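PDB 7LHV: sulfate transporter 4.1, chloroplastic from Arabidopsis thaliana, which cotransports sulfate with protons across the membrane as a member of the SLC26/SulP family and may take part in regulating sulfate assimilation. Local coordinates for residues S156-N161 / F475-G480; L183-L188 / A338-V343; I201-H206 / V483-S488; E347-A352 / L363-E368. All coordinates share one frame; numbering follows the deposited sequence.

Interaction 1: S156-N161 / F475-G480. With S1P ((2S,3R,4E)-2-amino-3-hydroxyoctadec-4-en-1-yl dihydrogen phosphate), chain C.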
loop_
_atom_site.group_PDB
_atom_site.type_symbol
_atom_site.label_atom_id
_atom_site.label_comp_id
_atom_site.label_asym_id
_atom_site.label_seq_id
_atom_site.Cartn_x
_atom_site.Cartn_y
_atom_site.Cartn_z
ATOM N N SER A 156 19.360 4.155 17.989
ATOM C CA SER A 156 20.670 4.799 17.974
ATOM C C SER A 156 21.334 4.666 16.610
ATOM O O SER A 156 21.949 5.616 16.116
ATOM C CB SER A 156 21.561 4.207 19.064
ATOM O OG SER A 156 21.055 4.506 20.353
ATOM N N LEU A 157 21.217 3.493 15.984
ATOM C CA LEU A 157 21.771 3.312 14.646
ATOM C C LEU A 157 21.099 4.232 13.634
ATOM O O LEU A 157 21.770 4.828 12.787
ATOM C CB LEU A 157 21.630 1.856 14.214
ATOM C CG LEU A 157 21.957 1.567 12.752
ATOM C CD1 LEU A 157 23.438 1.750 12.484
ATOM C CD2 LEU A 157 21.516 0.166 12.391
ATOM N N LEU A 158 19.772 4.354 13.701
ATOM C CA LEU A 158 19.064 5.228 12.768
ATOM C C LEU A 158 19.436 6.691 12.987
ATOM O O LEU A 158 19.605 7.450 12.023
ATOM C CB LEU A 158 17.556 5.034 12.909
ATOM C CG LEU A 158 17.046 3.628 12.606
ATOM C CD1 LEU A 158 15.558 3.535 12.875
ATOM C CD2 LEU A 158 17.361 3.248 11.178
ATOM N N VAL A 159 19.557 7.106 14.249
ATOM C CA VAL A 159 19.970 8.471 14.557
ATOM C C VAL A 159 21.363 8.736 14.011
ATOM O O VAL A 159 21.620 9.785 13.408
ATOM C CB VAL A 159 19.899 8.716 16.075
ATOM C CG1 VAL A 159 20.699 9.942 16.453
ATOM C CG2 VAL A 159 18.458 8.862 16.517
ATOM N N SER A 160 22.283 7.789 14.207
ATOM C CA SER A 160 23.626 7.942 13.662
ATOM C C SER A 160 23.592 8.031 12.145
ATOM O O SER A 160 24.315 8.838 11.548
ATOM C CB SER A 160 24.506 6.775 14.106
ATOM O OG SER A 160 25.738 6.784 13.411
ATOM N N ASN A 161 22.759 7.211 11.506
ATOM C CA ASN A 161 22.646 7.233 10.053
ATOM C C ASN A 161 22.210 8.610 9.565
ATOM O O ASN A 161 22.839 9.197 8.675
ATOM C CB ASN A 161 21.666 6.156 9.598
ATOM C CG ASN A 161 21.718 5.909 8.113
ATOM O OD1 ASN A 161 20.700 5.963 7.426
ATOM N ND2 ASN A 161 22.911 5.633 7.604
ATOM N N PHE A 475 22.968 -2.812 0.742
ATOM C CA PHE A 475 22.550 -1.459 0.428
ATOM C C PHE A 475 22.251 -0.721 1.730
ATOM O O PHE A 475 22.500 -1.226 2.827
ATOM C CB PHE A 475 21.356 -1.495 -0.526
ATOM C CG PHE A 475 21.622 -2.258 -1.791
ATOM C CD1 PHE A 475 22.204 -1.636 -2.880
ATOM C CD2 PHE A 475 21.305 -3.601 -1.885
ATOM C CE1 PHE A 475 22.456 -2.340 -4.039
ATOM C CE2 PHE A 475 21.557 -4.307 -3.042
ATOM C CZ PHE A 475 22.133 -3.676 -4.119
ATOM N N GLY A 476 21.714 0.484 1.621
ATOM C CA GLY A 476 21.493 1.300 2.795
ATOM C C GLY A 476 20.377 0.773 3.676
ATOM O O GLY A 476 19.627 -0.140 3.330
ATOM N N ILE A 477 20.289 1.361 4.870
ATOM C CA ILE A 477 19.162 1.084 5.754
ATOM C C ILE A 477 17.864 1.556 5.117
ATOM O O ILE A 477 16.842 0.863 5.162
ATOM C CB ILE A 477 19.387 1.744 7.128
ATOM C CG1 ILE A 477 20.347 0.913 7.976
ATOM C CG2 ILE A 477 18.068 1.929 7.855
ATOM C CD1 ILE A 477 20.963 1.693 9.109
ATOM N N GLU A 478 17.884 2.749 4.518
ATOM C CA GLU A 478 16.678 3.303 3.912
ATOM C C GLU A 478 16.206 2.460 2.734
ATOM O O GLU A 478 15.003 2.239 2.564
ATOM C CB GLU A 478 16.934 4.745 3.483
ATOM C CG GLU A 478 17.317 5.650 4.638
ATOM C CD GLU A 478 17.976 6.932 4.182
ATOM O OE1 GLU A 478 18.280 7.047 2.977
ATOM O OE2 GLU A 478 18.188 7.825 5.028
ATOM N N ILE A 479 17.140 1.983 1.909
ATOM C CA ILE A 479 16.763 1.123 0.790
ATOM C C ILE A 479 16.145 -0.172 1.296
ATOM O O ILE A 479 15.140 -0.647 0.755
ATOM C CB ILE A 479 17.977 0.858 -0.118
ATOM C CG1 ILE A 479 18.378 2.139 -0.850
ATOM C CG2 ILE A 479 17.669 -0.243 -1.113
ATOM C CD1 ILE A 479 19.727 2.058 -1.519
ATOM N N GLY A 480 16.733 -0.767 2.336
ATOM C CA GLY A 480 16.164 -1.983 2.897
ATOM C C GLY A 480 14.781 -1.769 3.480
ATOM O O GLY A 480 13.890 -2.603 3.313
HETATM C C1 S1P C . 15.344 6.741 0.374
HETATM O O1 S1P C . 16.658 7.300 0.224
HETATM C C2 S1P C . 14.525 7.731 1.172
HETATM N N2 S1P C . 15.360 8.695 1.902
HETATM C C3 S1P C . 13.508 7.036 2.089
HETATM O O3 S1P C . 12.277 7.700 1.832
HETATM C C4 S1P C . 13.859 7.119 3.543
HETATM C C5 S1P C . 13.171 6.586 4.539
HETATM C C6 S1P C . 11.916 5.775 4.539
HETATM C C7 S1P C . 10.886 6.190 5.593
HETATM C C8 S1P C . 9.771 5.176 5.786
HETATM C C9 S1P C . 8.793 5.498 6.897
HETATM C C10 S1P C . 7.772 4.405 7.159
HETATM C C11 S1P C . 7.964 3.641 8.452
HETATM C C12 S1P C . 7.873 2.145 8.292
HETATM C C13 S1P C . 8.459 1.345 9.423
HETATM C C14 S1P C . 9.740 0.640 9.058
HETATM C C15 S1P C . 9.810 -0.820 9.441
HETATM C C16 S1P C . 11.085 -1.525 9.026
HETATM C C17 S1P C . 10.941 -2.661 8.040
HETATM P P22 S1P C . 17.560 6.597 -0.861
HETATM O O23 S1P C . 18.950 6.396 -0.252
HETATM O O24 S1P C . 16.903 5.261 -1.106
HETATM O O25 S1P C . 17.576 7.426 -2.079
#

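Interaction 2: L183-L188 / A338-V343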
loop_
_atom_site.group_PDB
_atom_site.type_symbol
_atom_site.label_atom_id
_atom_site.label_comp_id
_atom_site.label_asym_id
_atom_site.label_seq_id
_atom_site.Cartn_x
_atom_site.Cartn_y
_atom_site.Cartn_z
ATOM N N LEU A 183 12.455 15.561 19.224
ATOM C CA LEU A 183 11.232 16.363 19.269
ATOM C C LEU A 183 10.288 16.007 18.128
ATOM O O LEU A 183 9.073 15.881 18.330
ATOM C CB LEU A 183 11.575 17.850 19.225
ATOM C CG LEU A 183 10.377 18.795 19.148
ATOM C CD1 LEU A 183 9.554 18.715 20.415
ATOM C CD2 LEU A 183 10.837 20.216 18.895
ATOM N N LEU A 184 10.826 15.848 16.918
ATOM C CA LEU A 184 9.991 15.488 15.777
ATOM C C LEU A 184 9.383 14.105 15.956
ATOM O O LEU A 184 8.213 13.885 15.624
ATOM C CB LEU A 184 10.807 15.551 14.488
ATOM C CG LEU A 184 11.335 16.926 14.086
ATOM C CD1 LEU A 184 12.309 16.797 12.935
ATOM C CD2 LEU A 184 10.193 17.852 13.725
ATOM N N VAL A 185 10.163 13.157 16.481
ATOM C CA VAL A 185 9.642 11.820 16.732
ATOM C C VAL A 185 8.520 11.874 17.756
ATOM O O VAL A 185 7.481 11.224 17.596
ATOM C CB VAL A 185 10.775 10.878 17.179
ATOM C CG1 VAL A 185 10.205 9.642 17.842
ATOM C CG2 VAL A 185 11.633 10.492 15.994
ATOM N N GLY A 186 8.703 12.656 18.821
ATOM C CA GLY A 186 7.654 12.779 19.819
ATOM C C GLY A 186 6.385 13.392 19.263
ATOM O O GLY A 186 5.281 12.941 19.573
ATOM N N ILE A 187 6.523 14.425 18.430
ATOM C CA ILE A 187 5.349 15.053 17.829
ATOM C C ILE A 187 4.628 14.073 16.911
ATOM O O ILE A 187 3.395 13.962 16.945
ATOM C CB ILE A 187 5.747 16.344 17.092
ATOM C CG1 ILE A 187 5.853 17.503 18.081
ATOM C CG2 ILE A 187 4.747 16.673 16.002
ATOM C CD1 ILE A 187 6.492 18.737 17.503
ATOM N N LEU A 188 5.378 13.343 16.082
ATOM C CA LEU A 188 4.748 12.371 15.192
ATOM C C LEU A 188 4.056 11.267 15.978
ATOM O O LEU A 188 2.959 10.833 15.612
ATOM C CB LEU A 188 5.780 11.779 14.235
ATOM C CG LEU A 188 6.143 12.634 13.022
ATOM C CD1 LEU A 188 7.219 11.958 12.197
ATOM C CD2 LEU A 188 4.916 12.906 12.178
ATOM N N ALA A 338 9.839 9.789 10.824
ATOM C CA ALA A 338 8.802 8.802 10.556
ATOM C C ALA A 338 9.323 7.393 10.796
ATOM O O ALA A 338 8.695 6.599 11.508
ATOM C CB ALA A 338 8.291 8.956 9.125
ATOM N N LEU A 339 10.498 7.081 10.244
ATOM C CA LEU A 339 11.040 5.729 10.343
ATOM C C LEU A 339 11.175 5.299 11.796
ATOM O O LEU A 339 10.653 4.250 12.197
ATOM C CB LEU A 339 12.389 5.659 9.631
ATOM C CG LEU A 339 13.200 4.375 9.765
ATOM C CD1 LEU A 339 12.396 3.175 9.305
ATOM C CD2 LEU A 339 14.485 4.493 8.971
ATOM N N ILE A 340 11.840 6.120 12.610
ATOM C CA ILE A 340 11.950 5.827 14.036
ATOM C C ILE A 340 10.569 5.656 14.644
ATOM O O ILE A 340 10.316 4.698 15.386
ATOM C CB ILE A 340 12.752 6.931 14.750
ATOM C CG1 ILE A 340 14.236 6.823 14.407
ATOM C CG2 ILE A 340 12.543 6.855 16.248
ATOM C CD1 ILE A 340 15.044 8.017 14.842
ATOM N N THR A 341 9.638 6.553 14.306
ATOM C CA THR A 341 8.280 6.428 14.819
ATOM C C THR A 341 7.679 5.089 14.429
ATOM O O THR A 341 7.051 4.419 15.257
ATOM C CB THR A 341 7.410 7.573 14.307
ATOM O OG1 THR A 341 7.952 8.822 14.754
ATOM C CG2 THR A 341 5.990 7.431 14.821
ATOM N N GLY A 342 7.900 4.661 13.184
ATOM C CA GLY A 342 7.407 3.360 12.771
ATOM C C GLY A 342 7.928 2.253 13.662
ATOM O O GLY A 342 7.175 1.363 14.066
ATOM N N VAL A 343 9.210 2.327 14.026
ATOM C CA VAL A 343 9.780 1.351 14.950
ATOM C C VAL A 343 8.975 1.325 16.241
ATOM O O VAL A 343 8.567 0.258 16.719
ATOM C CB VAL A 343 11.261 1.668 15.213
ATOM C CG1 VAL A 343 11.765 0.889 16.410
ATOM C CG2 VAL A 343 12.093 1.359 13.981
#

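Interaction 3: I201-H206 / V483-S488. With S1P ((2S,3R,4E)-2-amino-3-hydroxyoctadec-4-en-1-yl dihydrogen phosphate), chain F.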
loop_
_atom_site.group_PDB
_atom_site.type_symbol
_atom_site.label_atom_id
_atom_site.label_comp_id
_atom_site.label_asym_id
_atom_site.label_seq_id
_atom_site.Cartn_x
_atom_site.Cartn_y
_atom_site.Cartn_z
ATOM N N ILE A 201 0.542 1.017 9.918
ATOM C CA ILE A 201 1.892 0.493 9.836
ATOM C C ILE A 201 1.959 -0.992 10.176
ATOM O O ILE A 201 2.825 -1.698 9.646
ATOM C CB ILE A 201 2.833 1.309 10.749
ATOM C CG1 ILE A 201 2.809 2.780 10.349
ATOM C CG2 ILE A 201 4.257 0.801 10.669
ATOM C CD1 ILE A 201 3.275 3.026 8.937
ATOM N N ARG A 202 1.049 -1.496 11.009
ATOM C CA ARG A 202 1.113 -2.871 11.492
ATOM C C ARG A 202 0.823 -3.908 10.417
ATOM O O ARG A 202 0.745 -5.096 10.746
ATOM C CB ARG A 202 0.147 -3.052 12.664
ATOM C CG ARG A 202 0.384 -2.074 13.798
ATOM C CD ARG A 202 -0.557 -2.328 14.963
ATOM N NE ARG A 202 -0.787 -1.118 15.742
ATOM C CZ ARG A 202 0.092 -0.587 16.582
ATOM N NH1 ARG A 202 1.265 -1.155 16.804
ATOM N NH2 ARG A 202 -0.215 0.539 17.215
ATOM N N PHE A 203 0.654 -3.511 9.157
ATOM C CA PHE A 203 0.532 -4.485 8.082
ATOM C C PHE A 203 1.871 -5.087 7.683
ATOM O O PHE A 203 1.889 -6.060 6.923
ATOM C CB PHE A 203 -0.132 -3.847 6.857
ATOM C CG PHE A 203 0.771 -2.930 6.082
ATOM C CD1 PHE A 203 0.863 -1.591 6.409
ATOM C CD2 PHE A 203 1.527 -3.405 5.025
ATOM C CE1 PHE A 203 1.691 -0.747 5.703
ATOM C CE2 PHE A 203 2.358 -2.566 4.322
ATOM C CZ PHE A 203 2.439 -1.235 4.660
ATOM N N ILE A 204 2.982 -4.530 8.163
ATOM C CA ILE A 204 4.299 -5.025 7.782
ATOM C C ILE A 204 4.545 -6.371 8.446
ATOM O O ILE A 204 4.360 -6.525 9.660
ATOM C CB ILE A 204 5.383 -4.006 8.155
ATOM C CG1 ILE A 204 5.092 -2.666 7.483
ATOM C CG2 ILE A 204 6.749 -4.512 7.747
ATOM C CD1 ILE A 204 5.953 -1.537 7.973
ATOM N N SER A 205 4.960 -7.354 7.652
ATOM C CA SER A 205 5.139 -8.704 8.159
ATOM C C SER A 205 6.277 -8.755 9.167
ATOM O O SER A 205 7.215 -7.958 9.121
ATOM C CB SER A 205 5.414 -9.672 7.011
ATOM O OG SER A 205 6.661 -9.402 6.405
ATOM N N HIS A 206 6.179 -9.704 10.099
ATOM C CA HIS A 206 7.221 -9.845 11.108
ATOM C C HIS A 206 8.521 -10.357 10.507
ATOM O O HIS A 206 9.596 -10.094 11.054
ATOM C CB HIS A 206 6.753 -10.775 12.226
ATOM C CG HIS A 206 7.773 -10.979 13.302
ATOM N ND1 HIS A 206 8.223 -9.953 14.105
ATOM C CD2 HIS A 206 8.436 -12.089 13.702
ATOM C CE1 HIS A 206 9.117 -10.423 14.956
ATOM N NE2 HIS A 206 9.263 -11.717 14.733
ATOM N N VAL A 483 12.369 -1.444 0.545
ATOM C CA VAL A 483 12.110 -2.744 -0.073
ATOM C C VAL A 483 11.184 -3.582 0.796
ATOM O O VAL A 483 10.249 -4.216 0.293
ATOM C CB VAL A 483 13.433 -3.475 -0.363
ATOM C CG1 VAL A 483 13.157 -4.882 -0.836
ATOM C CG2 VAL A 483 14.214 -2.728 -1.421
ATOM N N GLY A 484 11.426 -3.608 2.108
ATOM C CA GLY A 484 10.569 -4.392 2.984
ATOM C C GLY A 484 9.137 -3.893 2.999
ATOM O O GLY A 484 8.189 -4.677 2.894
ATOM N N VAL A 485 8.961 -2.575 3.114
ATOM C CA VAL A 485 7.617 -2.004 3.118
ATOM C C VAL A 485 6.934 -2.241 1.777
ATOM O O VAL A 485 5.741 -2.565 1.721
ATOM C CB VAL A 485 7.671 -0.508 3.471
ATOM C CG1 VAL A 485 6.306 0.127 3.295
ATOM C CG2 VAL A 485 8.160 -0.323 4.893
ATOM N N GLY A 486 7.676 -2.093 0.679
ATOM C CA GLY A 486 7.091 -2.308 -0.631
ATOM C C GLY A 486 6.666 -3.745 -0.857
ATOM O O GLY A 486 5.614 -4.000 -1.436
ATOM N N PHE A 487 7.479 -4.702 -0.409
ATOM C CA PHE A 487 7.109 -6.104 -0.560
ATOM C C PHE A 487 5.919 -6.461 0.322
ATOM O O PHE A 487 5.039 -7.225 -0.093
ATOM C CB PHE A 487 8.305 -6.998 -0.253
ATOM C CG PHE A 487 9.076 -7.407 -1.471
ATOM C CD1 PHE A 487 8.593 -8.395 -2.310
ATOM C CD2 PHE A 487 10.272 -6.795 -1.786
ATOM C CE1 PHE A 487 9.299 -8.769 -3.436
ATOM C CE2 PHE A 487 10.981 -7.164 -2.910
ATOM C CZ PHE A 487 10.493 -8.153 -3.735
ATOM N N SER A 488 5.866 -5.913 1.539
ATOM C CA SER A 488 4.698 -6.135 2.384
ATOM C C SER A 488 3.438 -5.569 1.741
ATOM O O SER A 488 2.383 -6.217 1.746
ATOM C CB SER A 488 4.923 -5.517 3.761
ATOM O OG SER A 488 5.925 -6.221 4.470
HETATM C C1 S1P F . 5.433 -11.932 -7.126
HETATM O O1 S1P F . 4.055 -12.351 -7.176
HETATM C C2 S1P F . 5.442 -11.047 -5.906
HETATM N N2 S1P F . 4.064 -10.725 -5.547
HETATM C C3 S1P F . 6.135 -9.697 -6.098
HETATM O O3 S1P F . 5.257 -8.756 -5.493
HETATM C C4 S1P F . 6.357 -9.338 -7.528
HETATM C C5 S1P F . 7.011 -8.275 -7.951
HETATM C C6 S1P F . 7.679 -7.190 -7.183
HETATM C C7 S1P F . 6.773 -6.078 -6.699
HETATM C C8 S1P F . 7.147 -5.601 -5.324
HETATM C C9 S1P F . 7.371 -4.113 -5.225
HETATM C C10 S1P F . 6.095 -3.325 -5.056
HETATM C C11 S1P F . 6.303 -1.862 -4.745
HETATM C C12 S1P F . 5.048 -1.157 -4.271
HETATM C C13 S1P F . 3.875 -2.074 -4.061
HETATM C C14 S1P F . 2.536 -1.393 -4.164
HETATM C C15 S1P F . 2.616 0.109 -4.240
HETATM C C16 S1P F . 1.771 0.724 -5.340
HETATM P P22 S1P F . 3.427 -13.671 -6.545
HETATM O O23 S1P F . 4.506 -14.724 -6.462
HETATM O O24 S1P F . 3.017 -13.312 -5.151
HETATM O O25 S1P F . 2.292 -14.089 -7.349
#

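Interaction 4: E347-A352 / L363-E368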
loop_
_atom_site.group_PDB
_atom_site.type_symbol
_atom_site.label_atom_id
_atom_site.label_comp_id
_atom_site.label_asym_id
_atom_site.label_seq_id
_atom_site.Cartn_x
_atom_site.Cartn_y
_atom_site.Cartn_z
ATOM N N GLU A 347 7.661 -2.156 17.261
ATOM C CA GLU A 347 8.422 -2.873 18.278
ATOM C C GLU A 347 7.996 -2.510 19.696
ATOM O O GLU A 347 7.610 -3.390 20.470
ATOM C CB GLU A 347 9.919 -2.614 18.084
ATOM C CG GLU A 347 10.476 -3.209 16.808
ATOM C CD GLU A 347 11.952 -2.923 16.630
ATOM O OE1 GLU A 347 12.511 -2.156 17.441
ATOM O OE2 GLU A 347 12.551 -3.468 15.682
ATOM N N SER A 348 8.060 -1.226 20.055
ATOM C CA SER A 348 7.782 -0.825 21.432
ATOM C C SER A 348 6.346 -1.142 21.829
ATOM O O SER A 348 6.094 -1.654 22.929
ATOM C CB SER A 348 8.066 0.664 21.610
ATOM O OG SER A 348 7.506 1.145 22.818
ATOM N N VAL A 349 5.390 -0.848 20.948
ATOM C CA VAL A 349 3.995 -1.148 21.247
ATOM C C VAL A 349 3.781 -2.653 21.327
ATOM O O VAL A 349 2.997 -3.138 22.150
ATOM C CB VAL A 349 3.076 -0.489 20.206
ATOM C CG1 VAL A 349 1.650 -0.961 20.381
ATOM C CG2 VAL A 349 3.146 1.019 20.334
ATOM N N GLY A 350 4.471 -3.417 20.480
ATOM C CA GLY A 350 4.377 -4.865 20.567
ATOM C C GLY A 350 4.886 -5.403 21.889
ATOM O O GLY A 350 4.274 -6.294 22.485
ATOM N N ILE A 351 6.011 -4.867 22.368
ATOM C CA ILE A 351 6.539 -5.273 23.667
ATOM C C ILE A 351 5.553 -4.926 24.772
ATOM O O ILE A 351 5.302 -5.729 25.679
ATOM C CB ILE A 351 7.912 -4.625 23.918
ATOM C CG1 ILE A 351 8.911 -5.037 22.841
ATOM C CG2 ILE A 351 8.436 -5.015 25.283
ATOM C CD1 ILE A 351 10.167 -4.208 22.840
ATOM N N ALA A 352 4.980 -3.719 24.716
ATOM C CA ALA A 352 4.016 -3.320 25.735
ATOM C C ALA A 352 2.801 -4.239 25.739
ATOM O O ALA A 352 2.336 -4.657 26.804
ATOM C CB ALA A 352 3.590 -1.872 25.516
ATOM N N LEU A 363 -4.204 -2.823 28.054
ATOM C CA LEU A 363 -3.338 -1.862 27.391
ATOM C C LEU A 363 -3.854 -1.639 25.979
ATOM O O LEU A 363 -4.305 -2.580 25.321
ATOM C CB LEU A 363 -1.883 -2.345 27.365
ATOM C CG LEU A 363 -0.796 -1.372 26.908
ATOM C CD1 LEU A 363 0.485 -1.670 27.650
ATOM C CD2 LEU A 363 -0.559 -1.475 25.413
ATOM N N ASP A 364 -3.781 -0.394 25.521
ATOM C CA ASP A 364 -4.185 -0.025 24.174
ATOM C C ASP A 364 -3.007 0.577 23.422
ATOM O O ASP A 364 -2.130 1.209 24.018
ATOM C CB ASP A 364 -5.369 0.947 24.200
ATOM C CG ASP A 364 -5.089 2.189 25.014
ATOM O OD1 ASP A 364 -4.011 2.263 25.635
ATOM O OD2 ASP A 364 -5.947 3.094 25.030
ATOM N N SER A 365 -2.989 0.368 22.107
ATOM C CA SER A 365 -1.856 0.774 21.289
ATOM C C SER A 365 -1.830 2.267 21.002
ATOM O O SER A 365 -0.844 2.750 20.438
ATOM C CB SER A 365 -1.868 -0.001 19.974
ATOM O OG SER A 365 -2.065 -1.384 20.208
ATOM N N ASN A 366 -2.879 3.004 21.356
ATOM C CA ASN A 366 -2.920 4.435 21.084
ATOM C C ASN A 366 -2.443 5.263 22.269
ATOM O O ASN A 366 -1.655 6.201 22.093
ATOM C CB ASN A 366 -4.339 4.842 20.685
ATOM C CG ASN A 366 -4.865 4.033 19.518
ATOM O OD1 ASN A 366 -4.161 3.817 18.533
ATOM N ND2 ASN A 366 -6.104 3.575 19.627
ATOM N N SER A 367 -2.898 4.932 23.479
ATOM C CA SER A 367 -2.413 5.642 24.658
ATOM C C SER A 367 -0.930 5.381 24.880
ATOM O O SER A 367 -0.206 6.253 25.371
ATOM C CB SER A 367 -3.218 5.236 25.890
ATOM O OG SER A 367 -4.589 5.555 25.730
ATOM N N GLU A 368 -0.459 4.185 24.522
ATOM C CA GLU A 368 0.967 3.899 24.636
ATOM C C GLU A 368 1.785 4.769 23.692
ATOM O O GLU A 368 2.832 5.304 24.079
ATOM C CB GLU A 368 1.229 2.418 24.372
ATOM C CG GLU A 368 2.697 2.071 24.267
ATOM C CD GLU A 368 3.394 2.078 25.611
ATOM O OE1 GLU A 368 2.699 2.094 26.648
ATOM O OE2 GLU A 368 4.642 2.070 25.633
#

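Interaction 1: S156-N161 / F475-G480
Two membrane helices meet where Ile477, in the first turn of helix 477-496, presses into the side of helix 153-166 between Leu157 and Leu158. Gly476 takes the N-cap position just before this turn, so the contact lies at the very start of the second helix. The two branches of Ile477 divide the work. CD1 at the end of its longer branch meets Leu157 CD2 at 3.7 Å, while the short branch sends CG2 to Leu158 CD2 at 3.6 Å. The torsion about CA-CB (chi1 -79°) sets CG1 beside the backbone N and CG2 beside the carbonyl carbon, which spreads the two methyls over neighbouring leucines. Farther along helix 153-166 the chemistry turns polar. Asn161 OD1 comes no nearer than 3.9 Å to Glu478 OE2, and the amide and carboxylate planes stand 74° apart, an approach without a bond. The other carboxylate oxygen, Glu478 OE1, faces the head group of the bound sphingosine phosphate, 3.2 Å from its ester oxygen O1 and 3.4 Å from its phosphate oxygen O23. The carboxylate carbon, Glu478 CD, lies 3.9 Å from the lipid amine N2. Phe212 of helix 206-229 packs on Ile477 as well. The whole combines apolar helix packing with a lipid head-group site at a helix start, within the transmembrane helix bundle of an SLC26 transporter.

Interaction 2: L183-L188 / A338-V343
The apolar part of this contact is carried by Val185, which sets both of its methyls against the short branch of Ile340. Val185 CG2 lies 3.8 Å from Ile340 CG2, and CG1 sits nearly as close to the same methyl, the two side chains running roughly at right angles. One turn along, Leu188 CD1 rests against the backbone of Ala338, 3.7 Å from Ala338 N, with Ala338 CB somewhat farther away. Leu188 CG stands anti to the carbonyl carbon (chi1 -80°), and this directs the branched end toward the turn of Ala338. The pairing is one of crossed transmembrane helices in the Sulfate permease family region: segments 183-188 and 338-343 approach to 9.0 Å between axes at a crossing angle of -56°. Thr341 brings the one polar side chain into the contact. Its OG1 lies 3.7 Å from Leu188 CB and 3.8 Å from Val185 O and makes no bond to the facing helix; its hydrogen bond is with Ser337 O of its own helix, which satisfies the hydroxyl in a buried place. Ile340 also packs on Leu158 and Val159 of helix 153-166, while Val185 also touches Asn376 of helix 365-381.

Interaction 3: I201-H206 / V483-S488
Gly484 O is gripped twice by Ser488, the residue of helix 477-496 that packs most extensively against Phe203, Ile204 and Ser205. Ser488 N makes the ordinary helical bond at 3.0 Å, and Ser488 OG adds a second at 3.2 Å, the two donors coming from opposite faces of the carbonyl plane. The hydroxyl bond meets the C=O at 145° and is tilted 34° from that plane. With its proton directed into its own helix, Ser488 OG faces segment 201-206 without bonding to it, lying 3.5 Å from Ser205 N and 3.8 Å from Ile204 CG2. Ser205 OG, in turn, serves as N-cap of helix 206-229 through a weak bond to Val208 N.

Around this polar centre the packing is mostly apolar. Segment 201-206 approaches the helix as a type I turn from Ile201 to Ile204, followed by the helix cap. The Phe203 ring brings CE2 to 3.9 Å from Ser488 CB, at an oblique approach, while Val485 O lies near the plane at the ring edge. Ile204 CG1 covers one face of the same ring, and Ile204 CD1 meets Val485 CG2 at 4.0 Å. Beyond the contact, Phe203 also packs on Ile493 of the second subunit and Ser205 on its Phe539, so the turn lies at the dimer interface. On helix 477-496 itself, a bound sphingosine phosphate passes over one face of the Phe487 ring. Ser488 OG donates to Gly484 O of its own helix, and close packing joins the two segments.

Interaction 4: E347-A352 / L363-E368
Val349 and Ala352 on helix 330-358 receive three side chains from segment 363-368. Val349 has CG1 anti to the backbone N (chi1 171°), which turns this methyl to Ser365, 3.7 Å from Ser365 CB and equally close to its OG. The second methyl, CG2, meets Glu368 CG at 4.1 Å, the two side chains running antiparallel alongside one another. Glu368 begins extended but folds at its second torsion (chi2 74°), which brings the carboxylate to the Ala352 and Ser348 side of helix 330-358. Glu368 CD thus comes to 4.0 Å from Ala352 CB, while OE2 stays 4.1 Å from Ser348 OG, too far for a bond. Its acid group is buried yet satisfied, since OE2 is hydrogen-bonded to Tyr138 OH and OE1 weakly to Ser144 N. Leu363, in the extended chain ahead of the second helix, sends CD1 to 3.6 Å from Ala352 O and 3.8 Å from Ala352 CB, packing on the alanine's carbonyl and methyl. Within segment 363-368, Ser367 OG donates to Asp364 OD2 at 2.9 Å, a local bond near the start of the helix. The segments lie in the last third of helix 330-358 and at the start of helix 365-381, which follows it in the chain, with Arg202 packed against Val349 and Ser365, and Phe391 of helix 391-399 touching Glu347 and Ile351.

How the interactions relate
All four contacts are largely buried, yet they differ in what borders them. Interactions 1 and 3 draw on successive parts of helix 477-496 and, like interaction 2, lie beside bound sphingosine phosphates, interaction 3 also reaching the second subunit; interaction 4 is farther from such a lipid. Interactions 2 and 4 share helix 330-358 and join it to different partners: a crossing helix about 150 residues earlier, and the next helix just after it. Interactions 1 and 2 touch directly, through Leu158 packed on Leu339 and Ile340, while Arg202 links interactions 3 and 4. Apolar packing dominates throughout, and Thr341, Ser488 and Glu368 find their hydrogen-bond partners outside the facing segment.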